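Local atomic coordinates of citryl-spermidine/3,4-dihydroxybenzoyl-citryl-spermidine:spermidine ligase (Bacillus anthracis, PDB entry 3TO3), a protein that catalyses the ATP-dependent condensation of spermidine with citryl-spermidine intermediates, a step in the biosynthesis of the siderophore petrobactin. Residues B[24-29]-B[130-135]; B[119-124]-B[575-580]; B[179-184]-B[246-251]. All coordinates share one frame; numbering follows the deposited sequence.

Contact 1: B[24-29]-B[130-135]; sequences RRRVLR and FKDTIA
Arg26 and Asp132 reach toward each other from two helices, 18-37 and 115-138, and theirs is the one side-chain meeting between residues 24-29 and 130-135. Arg26 sends an extended chain out of its helix, with CG anti to the backbone N (chi1 173°) and no bend from CG to NE, which carries the guanidinium across to the carboxylate. The two side chains cross at about a right angle, and the planes of guanidinium and carboxylate are likewise perpendicular, at 90°. The carboxylate therefore cannot lie flat against an edge of the guanidinium in the two-pronged fashion of a close Arg-Asp pair. A single corner does the work: NH1 of Arg26 stands 3.9 Å from OD2 of Asp132, a long salt bridge without a direct hydrogen bond.

A water bridges the same two atoms. It accepts from Arg26 NH1 at 3.2 Å, lying at the edge of the guanidinium in its plane, and donates to Asp132 OD2 at 2.7 Å. Both charged groups have further partners. Arg26 NE bonds to Gln30 OE1, one turn along its own helix, and NH1 also donates to the carbonyl of Asp159; Asp132 makes a salt bridge through OD1 to Lys168, while OD2 takes a bond from the hydroxyl of Tyr167. With a lysine and an arginine near it, the carboxylate is probably held ionised. Little surface is buried between the segments, about 60 Å², so polar reach rather than close packing defines the contact. This is a water-mediated, interhelical salt bridge at the margin of the nucleotide site, with the Arg26 side chain about 7 Å from the bound ATP.

Contact 2: B[119-124]-B[575-580]; sequences DSFIHE and RRLYID
Phe121 meets both Arg576 and Leu577 and supplies most of the helical side of this contact, which buries about 192 Å² in all. At chi1 -173° the ring swings to the side of its own carbonyl carbon and projects from helix 115-138 toward the loop 575-580. Leu577 brings one methyl to the CG, CD2 and CE2 side of the ring: its CD2 lies 3.4 Å from CD2 of Phe121, a close apolar touch. At the ring's other side, CD1 and CE1, comes Arg576. Its CB sits over one face, 4.1 Å from Phe121 CD1, and bends at chi2 and chi3 then bring NE to 3.7 Å from Phe121 CE1. The guanidinium stands almost perpendicular to the ring, the planes 88° apart, so it does not stack on the phenyl group.

One turn further on, Glu124 also comes near Arg576. Its OE1 remains 4.2 Å from NE of Arg576, beyond a salt bridge, and any attraction between the opposite charges is probably weak. Each polar end has its own partner: Glu124 OE1 bonds to Ser308 OG, and Arg576 NH2 bonds to Ser166 OG.

The loop runs between strands 566-570 and 585-589, and pairs Leu577 with Glu114 through the backbone, just ahead of helix 115-138. Helix 100-110 adds Leu104 against Phe121 and Phe108 against Leu577, so that the phenyl ring and the leucine are packed among two helices and the loop.

Contact 3: B[179-184]-B[246-251]; sequences FRYGYE and VHPWQW
An aromatic cluster of Tyr181, His247 and Trp249 joins the C-terminal end of helix 175-181 to the N-terminus of helix 248-258, within the IucA/IucC family region. One face of the Tyr181 ring receives His247 and Trp249. His247 presents an edge to it in a T-shaped pair, planes at 71°, with CE1 3.5 Å from Tyr181 CD1 and offset toward the rim. Trp249 CB makes a CH-pi contact over the same face, 4.2 Å from the ring centroid. Pro248 CG touches Tyr181 CE1 at 3.9 Å. Arg180 CB covers the opposite face.

His247 is the N-cap of helix 248-258. Its chi1 of -169° turns the ring back over the first turn, and ND1, in the ring plane, accepts from Trp249 N at 2.8 Å; this bond, with a water on NE2, helps fix the imidazole's rotation. Leu302 of strand 297-306 packs against both His247 and Trp249, and Met4 of the second subunit against Pro248. Tyr181 also lies close to Met284 of the ATP-binding site. Beyond the rings, that water links the two segments, bonded to His247 NE2 at 2.8 Å and donating to Tyr181 O at 3.2 Å.

Contacts 1 and 2 share helix 115-138, which meets helix 18-37 through Asp132 and the loop 575-580 through Phe121; the centres of the two contacts are about 18 Å apart. Contacts 1 and 3 touch directly, Ile134 packing on Phe179 and Ala135 on Glu184, whereas nearest atoms of contacts 2 and 3 remain about 12 Å apart. Contact 1 is partly buried and depends on charge and water; contacts 2 and 3 are buried and rely mainly on an aromatic ring, set against an arginine and a leucine in one and against a histidine, a proline and a tryptophan in the other. Contact 3 is nested within the long chain loop that contact 2 closes.

Contact 1: B[24-29]-B[130-135]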
loop_
_atom_site.group_PDB
_atom_site.type_symbol
_atom_site.label_atom_id
_atom_site.label_comp_id
_atom_site.label_asym_id
_atom_site.label_seq_id
_atom_site.Cartn_x
_atom_site.Cartn_y
_atom_site.Cartn_z
ATOM N N ARG B 24 0.873 14.360 18.927
ATOM C CA ARG B 24 2.285 14.226 18.583
ATOM C C ARG B 24 3.088 13.988 19.860
ATOM O O ARG B 24 3.952 13.104 19.928
ATOM C CB ARG B 24 2.799 15.481 17.886
ATOM C CG ARG B 24 4.195 15.341 17.331
ATOM C CD ARG B 24 4.722 16.696 16.970
ATOM N NE ARG B 24 4.906 17.522 18.159
ATOM C CZ ARG B 24 4.972 18.846 18.123
ATOM N NH1 ARG B 24 4.852 19.492 16.959
ATOM N NH2 ARG B 24 5.141 19.523 19.243
ATOM N N ARG B 25 2.781 14.782 20.877
ATOM C CA ARG B 25 3.500 14.691 22.119
ATOM C C ARG B 25 3.283 13.316 22.751
ATOM O O ARG B 25 4.227 12.705 23.251
ATOM C CB ARG B 25 3.072 15.814 23.072
ATOM C CG ARG B 25 3.778 17.107 22.754
ATOM C CD ARG B 25 3.079 18.258 23.391
ATOM N NE ARG B 25 3.821 19.496 23.201
ATOM C CZ ARG B 25 3.461 20.656 23.730
ATOM N NH1 ARG B 25 2.390 20.702 24.512
ATOM N NH2 ARG B 25 4.176 21.761 23.497
ATOM N N ARG B 26 2.041 12.841 22.725
ATOM C CA ARG B 26 1.723 11.552 23.308
ATOM C C ARG B 26 2.476 10.422 22.579
ATOM O O ARG B 26 3.061 9.535 23.218
ATOM C CB ARG B 26 0.222 11.293 23.293
ATOM C CG ARG B 26 -0.147 9.879 23.731
ATOM C CD ARG B 26 -1.598 9.516 23.448
ATOM N NE ARG B 26 -1.746 8.077 23.604
ATOM C CZ ARG B 26 -2.852 7.377 23.368
ATOM N NH1 ARG B 26 -3.980 7.984 22.973
ATOM N NH2 ARG B 26 -2.836 6.051 23.550
ATOM N N VAL B 27 2.483 10.474 21.250
ATOM C CA VAL B 27 3.092 9.416 20.469
ATOM C C VAL B 27 4.596 9.398 20.669
ATOM O O VAL B 27 5.194 8.339 20.764
ATOM C CB VAL B 27 2.725 9.519 18.969
ATOM C CG1 VAL B 27 3.625 8.628 18.136
ATOM C CG2 VAL B 27 1.245 9.138 18.746
ATOM N N LEU B 28 5.212 10.575 20.759
ATOM C CA LEU B 28 6.615 10.635 21.110
ATOM C C LEU B 28 6.870 10.061 22.511
ATOM O O LEU B 28 7.828 9.319 22.720
ATOM C CB LEU B 28 7.133 12.066 21.034
ATOM C CG LEU B 28 7.539 12.517 19.645
ATOM C CD1 LEU B 28 7.848 14.007 19.685
ATOM C CD2 LEU B 28 8.766 11.728 19.263
ATOM N N ARG B 29 6.009 10.402 23.461
ATOM C CA ARG B 29 6.182 9.933 24.828
ATOM C C ARG B 29 6.167 8.393 24.890
ATOM O O ARG B 29 7.063 7.777 25.489
ATOM C CB ARG B 29 5.129 10.563 25.755
ATOM C CG ARG B 29 5.140 10.017 27.165
ATOM C CD ARG B 29 4.106 10.724 28.067
ATOM N NE ARG B 29 2.720 10.461 27.646
ATOM C CZ ARG B 29 2.134 9.258 27.654
ATOM N NH1 ARG B 29 2.804 8.186 28.055
ATOM N NH2 ARG B 29 0.877 9.112 27.249
ATOM N N PHE B 130 -1.586 11.024 12.683
ATOM C CA PHE B 130 -2.589 11.572 11.783
ATOM C C PHE B 130 -4.011 11.111 12.124
ATOM O O PHE B 130 -4.910 11.930 12.274
ATOM C CB PHE B 130 -2.237 11.212 10.342
ATOM C CG PHE B 130 -3.290 11.603 9.330
ATOM C CD1 PHE B 130 -3.487 12.936 8.972
ATOM C CD2 PHE B 130 -4.033 10.634 8.700
ATOM C CE1 PHE B 130 -4.435 13.299 8.013
ATOM C CE2 PHE B 130 -4.990 10.979 7.720
ATOM C CZ PHE B 130 -5.197 12.319 7.388
ATOM N N LYS B 131 -4.216 9.802 12.236
ATOM C CA LYS B 131 -5.529 9.306 12.579
ATOM C C LYS B 131 -5.996 9.700 13.985
ATOM O O LYS B 131 -7.195 9.918 14.178
ATOM C CB LYS B 131 -5.641 7.798 12.388
ATOM C CG LYS B 131 -6.000 7.434 10.949
ATOM C CD LYS B 131 -4.760 7.082 10.126
ATOM C CE LYS B 131 -5.155 6.505 8.760
ATOM N NZ LYS B 131 -4.018 5.923 7.999
ATOM N N ASP B 132 -5.088 9.794 14.968
ATOM C CA ASP B 132 -5.573 10.080 16.292
ATOM C C ASP B 132 -5.899 11.566 16.472
ATOM O O ASP B 132 -6.833 11.914 17.203
ATOM C CB ASP B 132 -4.689 9.560 17.412
ATOM C CG ASP B 132 -5.400 9.637 18.780
ATOM O OD1 ASP B 132 -6.608 9.284 18.874
ATOM O OD2 ASP B 132 -4.764 10.061 19.763
ATOM N N THR B 133 -5.150 12.424 15.788
ATOM C CA THR B 133 -5.442 13.856 15.769
ATOM C C THR B 133 -6.887 14.133 15.344
ATOM O O THR B 133 -7.569 14.923 15.964
ATOM C CB THR B 133 -4.506 14.622 14.814
ATOM O OG1 THR B 133 -3.170 14.599 15.329
ATOM C CG2 THR B 133 -4.977 16.069 14.652
ATOM N N ILE B 134 -7.360 13.477 14.294
ATOM C CA ILE B 134 -8.745 13.677 13.853
ATOM C C ILE B 134 -9.728 13.185 14.930
ATOM O O ILE B 134 -10.745 13.839 15.238
ATOM C CB ILE B 134 -9.024 12.938 12.528
ATOM C CG1 ILE B 134 -8.044 13.419 11.466
ATOM C CG2 ILE B 134 -10.465 13.196 12.048
ATOM C CD1 ILE B 134 -7.744 12.404 10.402
ATOM N N ALA B 135 -9.430 12.036 15.521
ATOM C CA ALA B 135 -10.324 11.549 16.578
ATOM C C ALA B 135 -10.356 12.487 17.825
ATOM O O ALA B 135 -11.435 12.820 18.319
ATOM C CB ALA B 135 -10.002 10.122 16.960
HETATM O O HOH W 1 -4.511 11.056 22.304
#

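Contact 2: B[119-124]-B[575-580]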
loop_
_atom_site.group_PDB
_atom_site.type_symbol
_atom_site.label_atom_id
_atom_site.label_comp_id
_atom_site.label_asym_id
_atom_site.label_seq_id
_atom_site.Cartn_x
_atom_site.Cartn_y
_atom_site.Cartn_z
ATOM N N ASP B 119 11.789 2.432 8.275
ATOM C CA ASP B 119 10.883 3.203 7.429
ATOM C C ASP B 119 9.400 2.866 7.660
ATOM O O ASP B 119 8.591 3.771 7.818
ATOM C CB ASP B 119 11.254 3.028 5.950
ATOM C CG ASP B 119 12.671 3.532 5.638
ATOM O OD1 ASP B 119 13.091 4.555 6.251
ATOM O OD2 ASP B 119 13.356 2.898 4.784
ATOM N N SER B 120 9.031 1.584 7.648
ATOM C CA SER B 120 7.650 1.206 7.965
ATOM C C SER B 120 7.175 1.720 9.321
ATOM O O SER B 120 6.064 2.227 9.465
ATOM C CB SER B 120 7.509 -0.308 7.939
ATOM O OG SER B 120 7.726 -0.729 6.618
ATOM N N PHE B 121 8.026 1.567 10.318
ATOM C CA PHE B 121 7.702 1.986 11.669
ATOM C C PHE B 121 7.453 3.493 11.725
ATOM O O PHE B 121 6.471 3.939 12.325
ATOM C CB PHE B 121 8.826 1.571 12.618
ATOM C CG PHE B 121 8.526 1.800 14.072
ATOM C CD1 PHE B 121 7.300 1.433 14.612
ATOM C CD2 PHE B 121 9.481 2.342 14.903
ATOM C CE1 PHE B 121 7.024 1.624 15.965
ATOM C CE2 PHE B 121 9.220 2.545 16.252
ATOM C CZ PHE B 121 7.988 2.166 16.787
ATOM N N ILE B 122 8.330 4.271 11.090
ATOM C CA ILE B 122 8.169 5.731 11.039
ATOM C C ILE B 122 6.831 6.078 10.397
ATOM O O ILE B 122 6.104 6.948 10.905
ATOM C CB ILE B 122 9.267 6.396 10.211
ATOM C CG1 ILE B 122 10.500 6.665 11.069
ATOM C CG2 ILE B 122 8.773 7.713 9.630
ATOM C CD1 ILE B 122 11.802 6.744 10.236
ATOM N N HIS B 123 6.501 5.368 9.307
ATOM C CA HIS B 123 5.247 5.570 8.575
ATOM C C HIS B 123 4.045 5.285 9.468
ATOM O O HIS B 123 3.074 6.016 9.444
ATOM C CB HIS B 123 5.171 4.670 7.339
ATOM C CG HIS B 123 3.930 4.866 6.523
ATOM N ND1 HIS B 123 3.526 6.100 6.066
ATOM C CD2 HIS B 123 3.018 3.981 6.058
ATOM C CE1 HIS B 123 2.423 5.967 5.353
ATOM N NE2 HIS B 123 2.092 4.691 5.333
ATOM N N GLU B 124 4.128 4.230 10.264
ATOM C CA GLU B 124 3.038 3.877 11.153
ATOM C C GLU B 124 2.854 4.869 12.264
ATOM O O GLU B 124 1.711 5.117 12.698
ATOM C CB GLU B 124 3.268 2.484 11.762
ATOM C CG GLU B 124 2.958 1.416 10.783
ATOM C CD GLU B 124 3.429 0.066 11.258
ATOM O OE1 GLU B 124 3.204 -0.223 12.466
ATOM O OE2 GLU B 124 4.023 -0.682 10.423
ATOM N N ARG B 575 10.565 -5.674 18.100
ATOM C CA ARG B 575 10.159 -6.530 17.003
ATOM C C ARG B 575 9.893 -5.759 15.698
ATOM O O ARG B 575 10.007 -6.315 14.605
ATOM C CB ARG B 575 8.940 -7.351 17.427
ATOM C CG ARG B 575 8.609 -8.502 16.498
ATOM C CD ARG B 575 7.980 -9.626 17.293
ATOM N NE ARG B 575 7.586 -9.164 18.624
ATOM C CZ ARG B 575 7.300 -9.972 19.639
ATOM N NH1 ARG B 575 6.953 -9.468 20.814
ATOM N NH2 ARG B 575 7.369 -11.288 19.479
ATOM N N ARG B 576 9.558 -4.478 15.821
ATOM C CA ARG B 576 9.216 -3.649 14.674
ATOM C C ARG B 576 10.443 -3.066 14.020
ATOM O O ARG B 576 10.330 -2.473 12.935
ATOM C CB ARG B 576 8.325 -2.474 15.100
ATOM C CG ARG B 576 7.289 -2.816 16.137
ATOM C CD ARG B 576 5.891 -2.790 15.559
ATOM N NE ARG B 576 5.185 -1.568 15.936
ATOM C CZ ARG B 576 4.577 -1.389 17.110
ATOM N NH1 ARG B 576 4.587 -2.361 18.020
ATOM N NH2 ARG B 576 3.961 -0.239 17.381
ATOM N N LEU B 577 11.582 -3.114 14.717
ATOM C CA LEU B 577 12.853 -2.623 14.148
ATOM C C LEU B 577 13.836 -3.662 13.577
ATOM O O LEU B 577 14.917 -3.290 13.125
ATOM C CB LEU B 577 13.570 -1.726 15.160
ATOM C CG LEU B 577 12.610 -0.719 15.803
ATOM C CD1 LEU B 577 13.200 -0.187 17.070
ATOM C CD2 LEU B 577 12.231 0.405 14.839
ATOM N N TYR B 578 13.508 -4.954 13.646
ATOM C CA TYR B 578 14.437 -6.003 13.168
ATOM C C TYR B 578 13.728 -7.076 12.356
ATOM O O TYR B 578 12.589 -7.435 12.663
ATOM C CB TYR B 578 15.197 -6.654 14.343
ATOM C CG TYR B 578 16.025 -5.655 15.102
ATOM C CD1 TYR B 578 17.339 -5.380 14.732
ATOM C CD2 TYR B 578 15.475 -4.941 16.146
ATOM C CE1 TYR B 578 18.082 -4.435 15.413
ATOM C CE2 TYR B 578 16.201 -3.985 16.827
ATOM C CZ TYR B 578 17.503 -3.735 16.463
ATOM O OH TYR B 578 18.216 -2.779 17.150
ATOM N N ILE B 579 14.382 -7.568 11.308
ATOM C CA ILE B 579 13.857 -8.710 10.578
ATOM C C ILE B 579 14.040 -9.900 11.503
ATOM O O ILE B 579 13.086 -10.562 11.926
ATOM C CB ILE B 579 14.669 -8.973 9.282
ATOM C CG1 ILE B 579 14.581 -7.791 8.295
ATOM C CG2 ILE B 579 14.250 -10.294 8.635
ATOM C CD1 ILE B 579 13.276 -7.692 7.494
ATOM N N ASP B 580 15.290 -10.094 11.892
ATOM C CA ASP B 580 15.684 -11.234 12.690
ATOM C C ASP B 580 16.390 -10.698 13.919
ATOM O O ASP B 580 17.091 -9.686 13.845
ATOM C CB ASP B 580 16.634 -12.143 11.887
ATOM C CG ASP B 580 15.964 -13.436 11.411
ATOM O OD1 ASP B 580 15.208 -14.052 12.205
ATOM O OD2 ASP B 580 16.203 -13.834 10.243
#

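Contact 3: B[179-184]-B[246-251]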
loop_
_atom_site.group_PDB
_atom_site.type_symbol
_atom_site.label_atom_id
_atom_site.label_comp_id
_atom_site.label_asym_id
_atom_site.label_seq_id
_atom_site.Cartn_x
_atom_site.Cartn_y
_atom_site.Cartn_z
ATOM N N PHE B 179 -12.902 8.242 8.320
ATOM C CA PHE B 179 -14.194 8.800 8.702
ATOM C C PHE B 179 -15.327 7.769 8.590
ATOM O O PHE B 179 -16.224 7.741 9.428
ATOM C CB PHE B 179 -14.542 9.994 7.845
ATOM C CG PHE B 179 -14.031 11.294 8.380
ATOM C CD1 PHE B 179 -13.964 11.532 9.731
ATOM C CD2 PHE B 179 -13.618 12.281 7.525
ATOM C CE1 PHE B 179 -13.483 12.746 10.205
ATOM C CE2 PHE B 179 -13.142 13.484 8.001
ATOM C CZ PHE B 179 -13.076 13.714 9.340
ATOM N N ARG B 180 -15.291 6.938 7.555
ATOM C CA ARG B 180 -16.380 6.007 7.336
ATOM C C ARG B 180 -16.353 4.836 8.303
ATOM O O ARG B 180 -17.369 4.471 8.864
ATOM C CB ARG B 180 -16.380 5.492 5.885
ATOM C CG ARG B 180 -16.963 6.460 4.871
ATOM C CD ARG B 180 -17.241 5.789 3.493
ATOM N NE ARG B 180 -16.051 5.746 2.643
ATOM C CZ ARG B 180 -15.764 6.621 1.678
ATOM N NH1 ARG B 180 -16.599 7.626 1.410
ATOM N NH2 ARG B 180 -14.635 6.487 0.975
ATOM N N TYR B 181 -15.206 4.175 8.384
ATOM C CA TYR B 181 -15.078 2.970 9.184
ATOM C C TYR B 181 -14.410 3.039 10.545
ATOM O O TYR B 181 -14.459 2.056 11.292
ATOM C CB TYR B 181 -14.417 1.895 8.328
ATOM C CG TYR B 181 -15.155 1.761 7.050
ATOM C CD1 TYR B 181 -16.477 1.299 7.040
ATOM C CD2 TYR B 181 -14.566 2.113 5.851
ATOM C CE1 TYR B 181 -17.197 1.196 5.845
ATOM C CE2 TYR B 181 -15.268 2.002 4.645
ATOM C CZ TYR B 181 -16.576 1.544 4.646
ATOM O OH TYR B 181 -17.262 1.455 3.460
ATOM N N GLY B 182 -13.830 4.189 10.899
ATOM C CA GLY B 182 -13.115 4.288 12.161
ATOM C C GLY B 182 -14.145 4.196 13.275
ATOM O O GLY B 182 -15.226 4.804 13.205
ATOM N N TYR B 183 -13.829 3.410 14.293
ATOM C CA TYR B 183 -14.792 3.120 15.326
ATOM C C TYR B 183 -15.185 4.377 16.119
ATOM O O TYR B 183 -16.250 4.415 16.735
ATOM C CB TYR B 183 -14.279 2.002 16.244
ATOM C CG TYR B 183 -13.237 2.403 17.288
ATOM C CD1 TYR B 183 -13.609 3.086 18.453
ATOM C CD2 TYR B 183 -11.891 2.057 17.136
ATOM C CE1 TYR B 183 -12.657 3.438 19.434
ATOM C CE2 TYR B 183 -10.931 2.397 18.109
ATOM C CZ TYR B 183 -11.321 3.091 19.251
ATOM O OH TYR B 183 -10.380 3.437 20.202
ATOM N N GLU B 184 -14.340 5.405 16.100
ATOM C CA GLU B 184 -14.652 6.655 16.811
ATOM C C GLU B 184 -15.905 7.335 16.252
ATOM O O GLU B 184 -16.590 8.084 16.967
ATOM C CB GLU B 184 -13.491 7.672 16.739
ATOM C CG GLU B 184 -12.145 7.173 17.253
ATOM C CD GLU B 184 -11.201 6.739 16.126
ATOM O OE1 GLU B 184 -11.678 6.138 15.134
ATOM O OE2 GLU B 184 -9.985 7.019 16.229
ATOM N N VAL B 246 -19.106 -9.939 4.542
ATOM C CA VAL B 246 -17.835 -9.308 4.255
ATOM C C VAL B 246 -17.921 -7.845 4.659
ATOM O O VAL B 246 -18.936 -7.184 4.420
ATOM C CB VAL B 246 -17.530 -9.387 2.747
ATOM C CG1 VAL B 246 -16.169 -8.807 2.435
ATOM C CG2 VAL B 246 -17.634 -10.826 2.262
ATOM N N HIS B 247 -16.870 -7.335 5.295
ATOM C CA HIS B 247 -16.820 -5.910 5.603
ATOM C C HIS B 247 -16.897 -5.149 4.289
ATOM O O HIS B 247 -16.207 -5.487 3.362
ATOM C CB HIS B 247 -15.514 -5.602 6.306
ATOM C CG HIS B 247 -15.455 -4.239 6.903
ATOM N ND1 HIS B 247 -15.542 -3.091 6.146
ATOM C CD2 HIS B 247 -15.308 -3.840 8.190
ATOM C CE1 HIS B 247 -15.468 -2.040 6.947
ATOM N NE2 HIS B 247 -15.327 -2.467 8.190
ATOM N N PRO B 248 -17.731 -4.114 4.205
ATOM C CA PRO B 248 -17.820 -3.414 2.916
ATOM C C PRO B 248 -16.502 -2.765 2.489
ATOM O O PRO B 248 -16.313 -2.647 1.280
ATOM C CB PRO B 248 -18.912 -2.348 3.146
ATOM C CG PRO B 248 -18.940 -2.132 4.642
ATOM C CD PRO B 248 -18.484 -3.437 5.280
ATOM N N TRP B 249 -15.612 -2.382 3.411
ATOM C CA TRP B 249 -14.286 -1.856 2.974
ATOM C C TRP B 249 -13.476 -2.983 2.368
ATOM O O TRP B 249 -12.774 -2.798 1.371
ATOM C CB TRP B 249 -13.437 -1.222 4.100
ATOM C CG TRP B 249 -12.155 -0.580 3.616
ATOM C CD1 TRP B 249 -11.969 0.740 3.311
ATOM C CD2 TRP B 249 -10.888 -1.227 3.369
ATOM N NE1 TRP B 249 -10.681 0.954 2.907
ATOM C CE2 TRP B 249 -9.994 -0.230 2.926
ATOM C CE3 TRP B 249 -10.419 -2.547 3.505
ATOM C CZ2 TRP B 249 -8.658 -0.504 2.588
ATOM C CZ3 TRP B 249 -9.082 -2.827 3.185
ATOM C CH2 TRP B 249 -8.224 -1.806 2.724
ATOM N N GLN B 250 -13.575 -4.152 2.983
ATOM C CA GLN B 250 -12.826 -5.305 2.526
ATOM C C GLN B 250 -13.312 -5.722 1.150
ATOM O O GLN B 250 -12.506 -6.030 0.261
ATOM C CB GLN B 250 -12.947 -6.462 3.499
ATOM C CG GLN B 250 -12.171 -7.676 3.030
ATOM C CD GLN B 250 -10.708 -7.574 3.398
ATOM O OE1 GLN B 250 -10.193 -6.488 3.645
ATOM N NE2 GLN B 250 -10.037 -8.702 3.465
ATOM N N TRP B 251 -14.625 -5.676 0.958
ATOM C CA TRP B 251 -15.208 -6.119 -0.308
ATOM C C TRP B 251 -14.765 -5.198 -1.445
ATOM O O TRP B 251 -14.282 -5.654 -2.469
ATOM C CB TRP B 251 -16.740 -6.204 -0.230
ATOM C CG TRP B 251 -17.428 -6.447 -1.536
ATOM C CD1 TRP B 251 -18.207 -5.566 -2.212
ATOM C CD2 TRP B 251 -17.409 -7.648 -2.328
ATOM N NE1 TRP B 251 -18.665 -6.119 -3.370
ATOM C CE2 TRP B 251 -18.196 -7.401 -3.471
ATOM C CE3 TRP B 251 -16.792 -8.902 -2.188
ATOM C CZ2 TRP B 251 -18.391 -8.365 -4.486
ATOM C CZ3 TRP B 251 -16.995 -9.870 -3.185
ATOM C CH2 TRP B 251 -17.792 -9.587 -4.322
HETATM O O HOH W 2 -16.273 0.699 1.175
HETATM O O HOH W 3 -14.879 -1.062 10.607
#